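Local coordinates for LysM domain protein (Mycobacterium smegmatis, PDB 4OIT), which binds mannose as a bacterial lectin of the beta-prism II fold, working as a domain-swapped dimer, at residues G2-T6 / L17-N21. Numbering follows the deposited sequence.
Sequences GDTLT and LQSGN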
ATOM      1  N   GLY B   2       9.434 -24.638   4.130  1.00 26.96           N
ATOM      2  CA  GLY B   2       8.221 -25.097   4.870  1.00 26.58           C
ATOM      3  C   GLY B   2       6.987 -25.185   3.986  1.00 26.30           C
ATOM      4  O   GLY B   2       6.927 -24.568   2.917  1.00 26.30           O
ATOM      5  N   ASP B   3       6.000 -25.946   4.449  1.00 25.45           N
ATOM      6  CA  ASP B   3       4.778 -26.192   3.684  1.00 25.11           C
ATOM      7  C   ASP B   3       3.548 -25.496   4.269  1.00 24.89           C
ATOM      8  O   ASP B   3       2.456 -25.593   3.706  1.00 24.59           O
ATOM      9  CB  ASP B   3       4.513 -27.701   3.573  1.00 25.14           C
ATOM     10  CG  ASP B   3       4.141 -28.345   4.903  1.00 25.11           C
ATOM     11  OD1 ASP B   3       4.280 -27.694   5.960  1.00 25.21           O
ATOM     12  OD2 ASP B   3       3.714 -29.516   4.889  1.00 25.23           O
ATOM     13  N   THR B   4       3.729 -24.787   5.382  1.00 24.48           N
ATOM     14  CA  THR B   4       2.601 -24.259   6.148  1.00 24.27           C
ATOM     15  C   THR B   4       2.756 -22.787   6.532  1.00 24.34           C
ATOM     16  O   THR B   4       3.830 -22.350   6.945  1.00 24.18           O
ATOM     17  CB  THR B   4       2.377 -25.094   7.429  1.00 23.96           C
ATOM     18  OG1 THR B   4       2.152 -26.462   7.071  1.00 23.89           O
ATOM     19  CG2 THR B   4       1.172 -24.586   8.223  1.00 23.99           C
ATOM     20  N   LEU B   5       1.664 -22.041   6.384  1.00 24.25           N
ATOM     21  CA  LEU B   5       1.523 -20.714   6.974  1.00 24.40           C
ATOM     22  C   LEU B   5       0.335 -20.754   7.923  1.00 24.50           C
ATOM     23  O   LEU B   5      -0.760 -21.157   7.536  1.00 24.74           O
ATOM     24  CB  LEU B   5       1.282 -19.647   5.904  1.00 24.52           C
ATOM     25  CG  LEU B   5       2.396 -19.399   4.885  1.00 24.69           C
ATOM     26  CD1 LEU B   5       1.920 -18.401   3.841  1.00 24.90           C
ATOM     27  CD2 LEU B   5       3.680 -18.907   5.534  1.00 24.62           C
ATOM     28  N   THR B   6       0.565 -20.344   9.166  1.00 24.46           N
ATOM     29  CA  THR B   6      -0.474 -20.330  10.196  1.00 24.27           C
ATOM     30  C   THR B   6      -1.056 -18.923  10.345  1.00 24.12           C
ATOM     31  O   THR B   6      -0.563 -17.976   9.735  1.00 24.03           O
ATOM     32  CB  THR B   6       0.079 -20.840  11.542  1.00 24.09           C
ATOM     33  OG1 THR B   6       1.278 -20.131  11.872  1.00 24.00           O
ATOM     34  CG2 THR B   6       0.391 -22.327  11.445  1.00 24.29           C
ATOM     35  N   LEU B  17       6.296 -21.213  -0.301  1.00 27.10           N
ATOM     36  CA  LEU B  17       5.988 -22.456   0.392  1.00 27.04           C
ATOM     37  C   LEU B  17       6.421 -23.594  -0.515  1.00 27.24           C
ATOM     38  O   LEU B  17       6.364 -23.471  -1.740  1.00 27.41           O
ATOM     39  CB  LEU B  17       4.494 -22.586   0.694  1.00 26.87           C
ATOM     40  CG  LEU B  17       3.900 -21.728   1.814  1.00 26.93           C
ATOM     41  CD1 LEU B  17       2.486 -22.211   2.111  1.00 26.90           C
ATOM     42  CD2 LEU B  17       4.753 -21.758   3.077  1.00 26.63           C
ATOM     43  N   GLN B  18       6.871 -24.689   0.087  1.00 27.34           N
ATOM     44  CA  GLN B  18       7.170 -25.904  -0.664  1.00 27.45           C
ATOM     45  C   GLN B  18       6.611 -27.125   0.050  1.00 27.54           C
ATOM     46  O   GLN B  18       6.672 -27.222   1.278  1.00 27.61           O
ATOM     47  CB  GLN B  18       8.678 -26.071  -0.886  1.00 27.34           C
ATOM     48  CG  GLN B  18       9.012 -27.094  -1.964  1.00 27.47           C
ATOM     49  CD  GLN B  18      10.501 -27.233  -2.213  1.00 27.35           C
ATOM     50  OE1 GLN B  18      11.228 -27.780  -1.387  1.00 27.64           O
ATOM     51  NE2 GLN B  18      10.962 -26.751  -3.361  1.00 27.09           N
ATOM     52  N   SER B  19       6.071 -28.054  -0.732  1.00 27.79           N
ATOM     53  CA  SER B  19       5.556 -29.311  -0.200  1.00 28.40           C
ATOM     54  C   SER B  19       6.696 -30.129   0.407  1.00 28.64           C
ATOM     55  O   SER B  19       7.851 -30.002  -0.011  1.00 28.56           O
ATOM     56  CB  SER B  19       4.859 -30.112  -1.300  1.00 28.74           C
ATOM     57  OG  SER B  19       5.713 -30.305  -2.418  1.00 28.99           O
ATOM     58  N   GLY B  20       6.363 -30.955   1.396  1.00 28.67           N
ATOM     59  CA  GLY B  20       7.350 -31.802   2.078  1.00 28.90           C
ATOM     60  C   GLY B  20       8.215 -32.628   1.137  1.00 29.18           C
ATOM     61  O   GLY B  20       9.425 -32.736   1.330  1.00 28.88           O
ATOM     62  N   ASN B  21       7.591 -33.188   0.103  1.00 29.79           N
ATOM     63  CA  ASN B  21       8.293 -34.018  -0.891  1.00 30.40           C
ATOM     64  C   ASN B  21       9.232 -33.257  -1.847  1.00 30.40           C
ATOM     65  O   ASN B  21       9.931 -33.878  -2.650  1.00 30.53           O
ATOM     66  CB  ASN B  21       7.283 -34.839  -1.709  1.00 30.62           C
ATOM     67  CG  ASN B  21       6.381 -33.980  -2.582  1.00 30.70           C
ATOM     68  OD1 ASN B  21       6.621 -32.788  -2.767  1.00 30.86           O
ATOM     69  ND2 ASN B  21       5.330 -34.587  -3.120  1.00 30.84           N
TER
HETATM   70  O   HOH W   1       3.645 -31.038   2.284  1.00 19.25           O
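Gly2 and Gln18 join the N-terminal segment to strand 16-18 through one backbone hydrogen bond, beside a leucine pair, at the edge of a four-stranded antiparallel sheet. Gln18 N donates to Gly2 O over 2.8 Å, nearly straight at 169°, and the same oxygen lies 3.4 Å from Leu17 CA in a CA-H...O contact. That single bond, with Asp3 in a loop, argues against regular strand pairing; the parts Gly2-Leu5 and Leu17-Gly20 run 126° apart. Leu17 supplies the apolar part: with CG anti to its carbonyl carbon (chi1 -74°), its methyls reach segment 2-6, CD2 3.8 Å from Leu5 CG and CD1 3.7 Å from Asp3 O. Asp3 CB makes a close van der Waals contact with Gln18 O at 3.2 Å; a water donates to Asp3 OD2 and accepts from Gly20 N. Thr4 OG1 donates to Asp3 OD1 from above the carboxylate plane at 2.7 Å, so both carboxylate oxygens accept bonds. On the opposite edge of strand 16-18, Leu17 makes backbone hydrogen bonds with Leu26 of strand 24-28. Strand 4-6 pairs antiparallel with a strand of the second subunit in a sheet spanning the interface, consistent with the domain-swapped dimer of this beta-prism II lectin.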